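Local coordinates for LacI family sugar-binding transcriptional regulator (Enterococcus faecalis V583, PDB 4RK0), which binds ribose and probably acts as a sugar-responsive DNA-binding transcription factor of the LacI family, at residues A[24-27]-A[28-32]; A[117-120]-A[121-124]; A[201-204]-A[205-208]; A[237-240]-A[241-245]. All coordinates share one frame; numbering follows the deposited sequence.

Contact 1 of 4, residues A[24-27]-A[28-32]; sequences QLIR and GIESV
The carbonyl oxygens of Q24, L25, I26 and R27 each receive an amide N-H from one turn further along helix 20-35, those of G28, I29, E30 and S31 respectively. Among them the E30 N to I26 O bond is the shortest, at 2.7 Å, and is nearly straight at 168°, whereas S31 N reaches R27 O (2.9 Å) at a more bent 139°. R27 O takes a second donor, the side-chain amide of Q47 of the second subunit. The hydroxyl of S31 lies between its own backbone N and carbonyl carbon (chi1 66°), which brings OG back over the preceding turn to give a proton to G28 O at 2.5 Å; the same OG is hydrogen-bonded by Q238 NE2 on helix 233-249. Facing the second subunit, R27 bends at chi3 so that NH1 meets Q24 OE1 (2.8 Å) in the guanidinium plane and on a lone pair of the amide oxygen. E30 runs beside I26, its CG 4.0 Å from I26 CG2, before its chain turns off at chi2 and OE1 accepts from the backbone N of N44 in the second subunit. I26 and I29 pack on strand 39-44 of the same beta-alpha-beta unit. Polar groups of R27, E30 and S31 thus find partners within the helix, in the second subunit and on helix 233-249, while I26 and I29 face the strand; the Q24 amide probably helps to fix the rotation of the R27 guanidinium group.

Contact 2 of 4, residues A[117-120]-A[121-124]; sequences AKHL and QEQR
H119 and Q123, one turn apart at the end of helix 109-122, meet through the face of the imidazole. CB of Q123 lies 3.7 Å from H119 O, the oxygen that also accepts Q123 N at 3.0 Å. From there CG, set beside the backbone N (chi1 -59°), comes over one face of the H119 ring, offset toward its rim and 4.1 Å from the centroid, a CH-pi contact. The chain then bends at chi2 and brings NE2 to 4.0 Å from H119 NE2, with amide and ring planes 58° apart; both nitrogens are hydrogen-bonded to the hydroxyl of T270. At the other nitrogen of the ring, a water in the ring plane lies 2.9 Å from H119 ND1 and donates to E122 OE2, bridging two groups that do not touch directly. The two ring nitrogens are thus held by different means, NE2 by T270 and ND1 by water, which should restrict the rotation of the ring. Beyond Q123 the helix closes in a Schellman motif: R124 has positive phi as the C-prime residue, and its N bonds to Q121 O at 2.8 Å. Q123 also exchanges backbone hydrogen bonds with L273, tying this helix end to the C-terminal tail. A117 packs against F147 and V150, so this end of the helix borders helix 138-150 through A117 and the chain's final residues through Q123.

Contact 3 of 4, residues A[201-204]-A[205-208]; sequences GKKI and PEDY
D207 turns its carboxylate back to the backbone of K203: OD2 accepts K203 N at 2.7 Å along an almost straight N-H (174°). The donor meets OD2 on its anti side and 30° out of the carboxylate plane. Return bonds come from the second half of the turn, since K203 O takes both D207 N (2.8 Å), from above the carbonyl plane, and Y208 N (3.1 Å), close to the direction of the C=O bond. Three hydrogen bonds therefore hold the backbone N and O of K203, and the chain between reverses through a cis peptide bond before P205. Around these bonds the contacts are looser. I204 CA approaches Y208 O at 3.5 Å in a CA-H...O contact, and this carbonyl has no conventional partner in the model. K203 CB lies 3.6 Å from E206 OE1, the two side chains crossing at a slant, while their charged ends stay apart. K202 crosses D207 at about a right angle, and its CB reaches the edge of the Y208 ring, near the ring plane, at 4.2 Å. Beyond the turn, Y208 packs on L197 and on I174 and L175 of helix 164-175, and I204 on Y194 and L197 of helix 187-199. The lysines and acids form no salt bridges with each other; this surface turn is shaped by the carboxylate-to-amide bond, the two backbone bonds to K203 O and the cis peptide, though the ammonium groups may contribute weak electrostatic attraction.

Contact 4 of 4, residues A[237-240]-A[241-245]; sequences GQTT and ATLLL
A241 and T240, with T239 beside them, carry the greater part of this contact within helix 233-249, an alpha-helix of the periplasmic-binding-protein-like fold. A241 sends its N to G237 O (3.2 Å), and its methyl lies 3.6 Å from that same oxygen; beyond the helix the methyl rests on V32 of helix 20-35. T240 sets OG1 beside its backbone N (chi1 -64°), with the methyl CG2 anti to that N; from there OG1 bonds back to the carbonyl oxygen of L236. Its side chain faces the sheet, touching I91 and L93 of strand 90-93 and V105 of strand 103-107. T240 O accepts L244 N at 3.1 Å and lies 3.6 Å from L244 CB. T239 uses its hydroxyl in the same way, on Q235 O, and its own carbonyl takes L243 N at 3.0 Å with a nearly straight N-H (170°); L243 CG lies 3.5 Å from T239 O. Like T240, L243 reaches I91 and V105, so the two share the sheet-facing side of the helix. The threonine hydroxyls of this run thus find their partners in the helix backbone, which lets T240 be buried against the apolar side chains I91, L93 and V105 with its polar atom satisfied. T242 does the same one turn after Q238: its OG1 donates to Q238 O at 2.7 Å from one face of the carbonyl plane, while T242 N reaches that oxygen from the opposite face.

Contacts 1 and 4 are buried, whereas contact 2 is partly buried and contact 3 lies at the surface. The first and last belong to neighbouring helices, 20-35 and 233-249, whose contact centres are about 9 Å apart and which pack closely, for example L25 CD1 against G237 CA. Both spend hydroxyls on backbone carbonyls, but contact 1 also faces the second subunit, which touches none of the other three. Contacts 2 and 3, about 17 Å apart between centres, lie well away from that pair and do not touch each other. There helix ends and turns replace helix interiors: water and an imidazole mediate contact 2, a carboxylate and a cis-proline turn contact 3.

Contact 1 of 4, residues A[24-27]-A[28-32]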
loop_
_atom_site.group_PDB
_atom_site.type_symbol
_atom_site.label_atom_id
_atom_site.label_comp_id
_atom_site.label_asym_id
_atom_site.label_seq_id
_atom_site.Cartn_x
_atom_site.Cartn_y
_atom_site.Cartn_z
ATOM N N GLN A 24 -5.099 -3.141 2.915
ATOM C CA GLN A 24 -5.437 -4.005 4.045
ATOM C C GLN A 24 -6.842 -4.535 3.906
ATOM O O GLN A 24 -7.130 -5.651 4.311
ATOM C CB GLN A 24 -5.273 -3.257 5.357
ATOM C CG GLN A 24 -3.845 -3.076 5.802
ATOM C CD GLN A 24 -3.147 -4.380 6.172
ATOM O OE1 GLN A 24 -3.754 -5.447 6.246
ATOM N NE2 GLN A 24 -1.845 -4.290 6.392
ATOM N N LEU A 25 -7.743 -3.744 3.335
ATOM C CA LEU A 25 -9.073 -4.275 2.955
ATOM C C LEU A 25 -8.950 -5.498 2.060
ATOM O O LEU A 25 -9.618 -6.563 2.277
ATOM C CB LEU A 25 -9.908 -3.158 2.298
ATOM C CG LEU A 25 -11.322 -3.515 1.839
ATOM C CD1 LEU A 25 -12.198 -3.820 3.035
ATOM C CD2 LEU A 25 -11.898 -2.339 1.057
ATOM N N ILE A 26 -8.120 -5.389 1.035
ATOM C CA ILE A 26 -7.913 -6.492 0.122
ATOM C C ILE A 26 -7.336 -7.736 0.850
ATOM O O ILE A 26 -7.832 -8.828 0.661
ATOM C CB ILE A 26 -7.072 -6.085 -1.106
ATOM C CG1 ILE A 26 -7.915 -5.197 -2.047
ATOM C CG2 ILE A 26 -6.561 -7.298 -1.857
ATOM C CD1 ILE A 26 -7.078 -4.254 -2.869
ATOM N N ARG A 27 -6.310 -7.575 1.675
ATOM C CA ARG A 27 -5.839 -8.709 2.484
ATOM C C ARG A 27 -6.935 -9.372 3.304
ATOM O O ARG A 27 -6.971 -10.589 3.430
ATOM C CB ARG A 27 -4.739 -8.237 3.457
ATOM C CG ARG A 27 -3.463 -7.883 2.774
ATOM C CD ARG A 27 -2.336 -7.667 3.765
ATOM N NE ARG A 27 -2.062 -8.861 4.557
ATOM C CZ ARG A 27 -2.384 -9.040 5.840
ATOM N NH1 ARG A 27 -3.017 -8.113 6.551
ATOM N NH2 ARG A 27 -2.058 -10.181 6.421
ATOM N N GLY A 28 -7.785 -8.560 3.909
ATOM C CA GLY A 28 -8.926 -9.062 4.672
ATOM C C GLY A 28 -9.807 -9.941 3.812
ATOM O O GLY A 28 -10.123 -11.063 4.178
ATOM N N ILE A 29 -10.154 -9.452 2.633
ATOM C CA ILE A 29 -10.953 -10.231 1.672
ATOM C C ILE A 29 -10.222 -11.480 1.205
ATOM O O ILE A 29 -10.801 -12.593 1.204
ATOM C CB ILE A 29 -11.313 -9.369 0.442
ATOM C CG1 ILE A 29 -12.264 -8.245 0.825
ATOM C CG2 ILE A 29 -11.868 -10.204 -0.712
ATOM C CD1 ILE A 29 -12.312 -7.112 -0.209
ATOM N N GLU A 30 -8.955 -11.308 0.823
ATOM C CA GLU A 30 -8.133 -12.404 0.304
ATOM C C GLU A 30 -8.083 -13.536 1.323
ATOM O O GLU A 30 -8.038 -14.724 0.962
ATOM C CB GLU A 30 -6.693 -11.959 0.048
ATOM C CG GLU A 30 -6.395 -11.224 -1.249
ATOM C CD GLU A 30 -6.050 -12.173 -2.387
ATOM O OE1 GLU A 30 -4.876 -12.189 -2.830
ATOM O OE2 GLU A 30 -6.953 -12.922 -2.826
ATOM N N SER A 31 -8.054 -13.166 2.596
ATOM C CA SER A 31 -7.883 -14.164 3.662
ATOM C C SER A 31 -9.051 -15.114 3.720
ATOM O O SER A 31 -8.900 -16.274 4.091
ATOM C CB SER A 31 -7.671 -13.513 5.036
ATOM O OG SER A 31 -8.799 -12.798 5.492
ATOM N N VAL A 32 -10.233 -14.605 3.399
ATOM C CA VAL A 32 -11.449 -15.420 3.394
ATOM C C VAL A 32 -11.571 -16.221 2.108
ATOM O O VAL A 32 -11.763 -17.455 2.143
ATOM C CB VAL A 32 -12.676 -14.536 3.678
ATOM C CG1 VAL A 32 -13.988 -15.247 3.364
ATOM C CG2 VAL A 32 -12.657 -14.115 5.121
#

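Contact 2 of 4, residues A[117-120]-A[121-124]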
loop_
_atom_site.group_PDB
_atom_site.type_symbol
_atom_site.label_atom_id
_atom_site.label_comp_id
_atom_site.label_asym_id
_atom_site.label_seq_id
_atom_site.Cartn_x
_atom_site.Cartn_y
_atom_site.Cartn_z
ATOM N N ALA A 117 -13.671 15.029 17.375
ATOM C CA ALA A 117 -14.120 16.254 18.026
ATOM C C ALA A 117 -13.913 16.248 19.546
ATOM O O ALA A 117 -13.486 17.249 20.081
ATOM C CB ALA A 117 -15.579 16.502 17.707
ATOM N N LYS A 118 -14.217 15.132 20.213
ATOM C CA LYS A 118 -14.173 15.050 21.659
ATOM C C LYS A 118 -12.742 15.159 22.076
ATOM O O LYS A 118 -12.426 15.784 23.059
ATOM C CB LYS A 118 -14.704 13.721 22.200
ATOM C CG LYS A 118 -16.217 13.613 22.352
ATOM C CD LYS A 118 -16.558 12.345 23.134
ATOM C CE LYS A 118 -18.009 11.935 22.966
ATOM N NZ LYS A 118 -18.940 13.026 23.366
ATOM N N HIS A 119 -11.875 14.519 21.321
ATOM C CA HIS A 119 -10.476 14.600 21.640
ATOM C C HIS A 119 -9.927 16.018 21.565
ATOM O O HIS A 119 -9.215 16.457 22.485
ATOM C CB HIS A 119 -9.695 13.702 20.715
ATOM C CG HIS A 119 -8.250 13.715 21.016
ATOM N ND1 HIS A 119 -7.742 13.190 22.178
ATOM C CD2 HIS A 119 -7.206 14.271 20.358
ATOM C CE1 HIS A 119 -6.436 13.375 22.201
ATOM N NE2 HIS A 119 -6.093 14.049 21.122
ATOM N N LEU A 120 -10.218 16.733 20.470
ATOM C CA LEU A 120 -9.695 18.111 20.327
ATOM C C LEU A 120 -10.283 19.030 21.392
ATOM O O LEU A 120 -9.599 19.914 21.912
ATOM C CB LEU A 120 -9.928 18.686 18.935
ATOM C CG LEU A 120 -9.101 18.046 17.789
ATOM C CD1 LEU A 120 -9.491 18.581 16.431
ATOM C CD2 LEU A 120 -7.602 18.241 18.038
ATOM N N GLN A 121 -11.535 18.807 21.742
ATOM C CA GLN A 121 -12.131 19.526 22.898
ATOM C C GLN A 121 -11.412 19.230 24.228
ATOM O O GLN A 121 -11.134 20.162 24.989
ATOM C CB GLN A 121 -13.632 19.159 22.993
ATOM C CG GLN A 121 -14.537 20.137 23.731
ATOM C CD GLN A 121 -15.995 19.679 23.721
ATOM O OE1 GLN A 121 -16.384 18.818 22.921
ATOM N NE2 GLN A 121 -16.804 20.248 24.607
ATOM N N GLU A 122 -11.175 17.952 24.547
ATOM C CA GLU A 122 -10.374 17.592 25.724
ATOM C C GLU A 122 -8.985 18.287 25.753
ATOM O O GLU A 122 -8.517 18.697 26.796
ATOM C CB GLU A 122 -10.199 16.077 25.808
ATOM C CG GLU A 122 -9.631 15.586 27.117
ATOM C CD GLU A 122 -8.993 14.220 26.991
ATOM O OE1 GLU A 122 -9.495 13.283 27.638
ATOM O OE2 GLU A 122 -7.995 14.084 26.245
ATOM N N GLN A 123 -8.384 18.478 24.591
ATOM C CA GLN A 123 -7.130 19.217 24.470
ATOM C C GLN A 123 -7.344 20.727 24.353
ATOM O O GLN A 123 -6.415 21.482 24.093
ATOM C CB GLN A 123 -6.363 18.699 23.258
ATOM C CG GLN A 123 -6.030 17.208 23.304
ATOM C CD GLN A 123 -4.916 16.860 24.281
ATOM O OE1 GLN A 123 -4.943 17.224 25.452
ATOM N NE2 GLN A 123 -3.928 16.150 23.795
ATOM N N ARG A 124 -8.586 21.174 24.529
ATOM C CA ARG A 124 -8.919 22.599 24.653
ATOM C C ARG A 124 -8.739 23.433 23.404
ATOM O O ARG A 124 -8.625 24.657 23.497
ATOM C CB ARG A 124 -8.115 23.255 25.768
ATOM C CG ARG A 124 -7.967 22.376 26.990
ATOM C CD ARG A 124 -7.793 23.174 28.279
ATOM N NE ARG A 124 -6.432 23.660 28.427
ATOM C CZ ARG A 124 -5.456 23.063 29.111
ATOM N NH1 ARG A 124 -4.256 23.636 29.148
ATOM N NH2 ARG A 124 -5.640 21.903 29.743
HETATM O O HOH W 1 -9.078 11.973 24.388
#

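Contact 3 of 4, residues A[201-204]-A[205-208]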
loop_
_atom_site.group_PDB
_atom_site.type_symbol
_atom_site.label_atom_id
_atom_site.label_comp_id
_atom_site.label_asym_id
_atom_site.label_seq_id
_atom_site.Cartn_x
_atom_site.Cartn_y
_atom_site.Cartn_z
ATOM N N GLY A 201 8.730 24.728 8.981
ATOM C CA GLY A 201 9.299 24.798 10.333
ATOM C C GLY A 201 8.267 24.889 11.455
ATOM O O GLY A 201 8.526 25.482 12.496
ATOM N N LYS A 202 7.092 24.310 11.245
ATOM C CA LYS A 202 6.056 24.308 12.272
ATOM C C LYS A 202 6.082 22.956 12.947
ATOM O O LYS A 202 6.266 21.929 12.313
ATOM C CB LYS A 202 4.685 24.624 11.671
ATOM C CG LYS A 202 4.659 25.892 10.871
ATOM C CD LYS A 202 5.021 27.114 11.692
ATOM C CE LYS A 202 4.821 28.354 10.838
ATOM N NZ LYS A 202 5.239 29.599 11.535
ATOM N N LYS A 203 5.953 22.975 14.256
ATOM C CA LYS A 203 6.046 21.791 15.054
ATOM C C LYS A 203 4.678 21.146 15.345
ATOM O O LYS A 203 3.688 21.832 15.478
ATOM C CB LYS A 203 6.729 22.106 16.375
ATOM C CG LYS A 203 8.208 22.453 16.284
ATOM C CD LYS A 203 8.792 22.578 17.689
ATOM C CE LYS A 203 10.254 22.998 17.710
ATOM N NZ LYS A 203 10.400 24.473 17.817
ATOM N N ILE A 204 4.684 19.829 15.450
ATOM C CA ILE A 204 3.529 19.052 15.871
ATOM C C ILE A 204 3.951 18.264 17.109
ATOM O O ILE A 204 4.871 17.443 17.022
ATOM C CB ILE A 204 3.109 18.069 14.757
ATOM C CG1 ILE A 204 2.726 18.801 13.479
ATOM C CG2 ILE A 204 2.018 17.114 15.251
ATOM C CD1 ILE A 204 2.910 17.949 12.223
ATOM N N PRO A 205 3.284 18.429 18.257
ATOM C CA PRO A 205 2.017 19.179 18.429
ATOM C C PRO A 205 2.204 20.585 18.974
ATOM O O PRO A 205 1.210 21.245 19.286
ATOM C CB PRO A 205 1.294 18.338 19.471
ATOM C CG PRO A 205 2.398 17.814 20.341
ATOM C CD PRO A 205 3.530 17.530 19.399
ATOM N N GLU A 206 3.450 21.055 19.090
ATOM C CA GLU A 206 3.692 22.371 19.710
ATOM C C GLU A 206 3.015 23.515 18.972
ATOM O O GLU A 206 2.505 24.435 19.629
ATOM C CB GLU A 206 5.190 22.690 19.863
ATOM C CG GLU A 206 5.896 21.882 20.932
ATOM C CD GLU A 206 6.229 20.456 20.505
ATOM O OE1 GLU A 206 6.028 20.084 19.320
ATOM O OE2 GLU A 206 6.702 19.696 21.374
ATOM N N ASP A 207 3.042 23.500 17.635
ATOM C CA ASP A 207 2.340 24.513 16.845
ATOM C C ASP A 207 0.948 24.069 16.399
ATOM O O ASP A 207 0.017 24.868 16.421
ATOM C CB ASP A 207 3.145 24.930 15.614
ATOM C CG ASP A 207 4.437 25.628 15.985
ATOM O OD1 ASP A 207 4.426 26.384 16.974
ATOM O OD2 ASP A 207 5.469 25.405 15.319
ATOM N N TYR A 208 0.820 22.818 15.953
ATOM C CA TYR A 208 -0.471 22.296 15.536
ATOM C C TYR A 208 -0.682 20.909 16.068
ATOM O O TYR A 208 0.206 20.082 16.009
ATOM C CB TYR A 208 -0.592 22.239 14.032
ATOM C CG TYR A 208 -0.603 23.574 13.359
ATOM C CD1 TYR A 208 0.582 24.171 12.956
ATOM C CD2 TYR A 208 -1.795 24.244 13.106
ATOM C CE1 TYR A 208 0.583 25.411 12.337
ATOM C CE2 TYR A 208 -1.799 25.475 12.468
ATOM C CZ TYR A 208 -0.602 26.048 12.073
ATOM O OH TYR A 208 -0.580 27.271 11.451
#

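Contact 4 of 4, residues A[237-240]-A[241-245]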
loop_
_atom_site.group_PDB
_atom_site.type_symbol
_atom_site.label_atom_id
_atom_site.label_comp_id
_atom_site.label_asym_id
_atom_site.label_seq_id
_atom_site.Cartn_x
_atom_site.Cartn_y
_atom_site.Cartn_z
ATOM N N GLY A 237 -12.723 -6.282 5.675
ATOM C CA GLY A 237 -12.507 -7.091 4.497
ATOM C C GLY A 237 -12.935 -8.544 4.728
ATOM O O GLY A 237 -13.548 -9.159 3.867
ATOM N N GLN A 238 -12.616 -9.094 5.891
ATOM C CA GLN A 238 -13.064 -10.453 6.199
ATOM C C GLN A 238 -14.600 -10.570 6.228
ATOM O O GLN A 238 -15.182 -11.515 5.658
ATOM C CB GLN A 238 -12.477 -10.919 7.527
ATOM C CG GLN A 238 -10.975 -11.178 7.451
ATOM C CD GLN A 238 -10.520 -12.008 8.637
ATOM O OE1 GLN A 238 -10.911 -11.741 9.770
ATOM N NE2 GLN A 238 -9.735 -13.037 8.379
ATOM N N THR A 239 -15.242 -9.650 6.913
ATOM C CA THR A 239 -16.678 -9.682 7.078
ATOM C C THR A 239 -17.402 -9.495 5.734
ATOM O O THR A 239 -18.399 -10.163 5.435
ATOM C CB THR A 239 -17.152 -8.582 8.030
ATOM O OG1 THR A 239 -16.454 -8.640 9.283
ATOM C CG2 THR A 239 -18.649 -8.725 8.305
ATOM N N THR A 240 -16.885 -8.576 4.928
ATOM C CA THR A 240 -17.419 -8.332 3.589
ATOM C C THR A 240 -17.380 -9.567 2.691
ATOM O O THR A 240 -18.373 -9.902 2.054
ATOM C CB THR A 240 -16.660 -7.112 2.958
ATOM O OG1 THR A 240 -16.933 -5.932 3.742
ATOM C CG2 THR A 240 -17.091 -6.874 1.562
ATOM N N ALA A 241 -16.242 -10.256 2.651
ATOM C CA ALA A 241 -16.101 -11.475 1.846
ATOM C C ALA A 241 -16.996 -12.568 2.402
ATOM O O ALA A 241 -17.577 -13.351 1.649
ATOM C CB ALA A 241 -14.657 -11.954 1.835
ATOM N N THR A 242 -17.099 -12.617 3.719
ATOM C CA THR A 242 -17.806 -13.727 4.366
ATOM C C THR A 242 -19.251 -13.613 3.991
ATOM O O THR A 242 -19.863 -14.589 3.574
ATOM C CB THR A 242 -17.612 -13.722 5.885
ATOM O OG1 THR A 242 -16.213 -13.941 6.165
ATOM C CG2 THR A 242 -18.409 -14.854 6.556
ATOM N N LEU A 243 -19.798 -12.412 4.129
ATOM C CA LEU A 243 -21.188 -12.176 3.765
ATOM C C LEU A 243 -21.465 -12.400 2.307
ATOM O O LEU A 243 -22.527 -12.909 1.963
ATOM C CB LEU A 243 -21.628 -10.792 4.186
ATOM C CG LEU A 243 -21.853 -10.581 5.675
ATOM C CD1 LEU A 243 -22.389 -9.191 5.861
ATOM C CD2 LEU A 243 -22.816 -11.599 6.273
ATOM N N LEU A 244 -20.511 -12.092 1.431
ATOM C CA LEU A 244 -20.741 -12.306 0.007
ATOM C C LEU A 244 -20.742 -13.781 -0.307
ATOM O O LEU A 244 -21.582 -14.254 -1.053
ATOM C CB LEU A 244 -19.700 -11.587 -0.863
ATOM C CG LEU A 244 -19.805 -11.770 -2.379
ATOM C CD1 LEU A 244 -21.144 -11.264 -2.913
ATOM C CD2 LEU A 244 -18.661 -11.013 -3.050
ATOM N N LEU A 245 -19.789 -14.518 0.243
ATOM C CA LEU A 245 -19.758 -15.963 -0.016
ATOM C C LEU A 245 -21.002 -16.673 0.529
ATOM O O LEU A 245 -21.420 -17.714 -0.020
ATOM C CB LEU A 245 -18.481 -16.576 0.547
ATOM C CG LEU A 245 -17.230 -16.351 -0.319
ATOM C CD1 LEU A 245 -16.028 -16.999 0.355
ATOM C CD2 LEU A 245 -17.397 -16.907 -1.722
#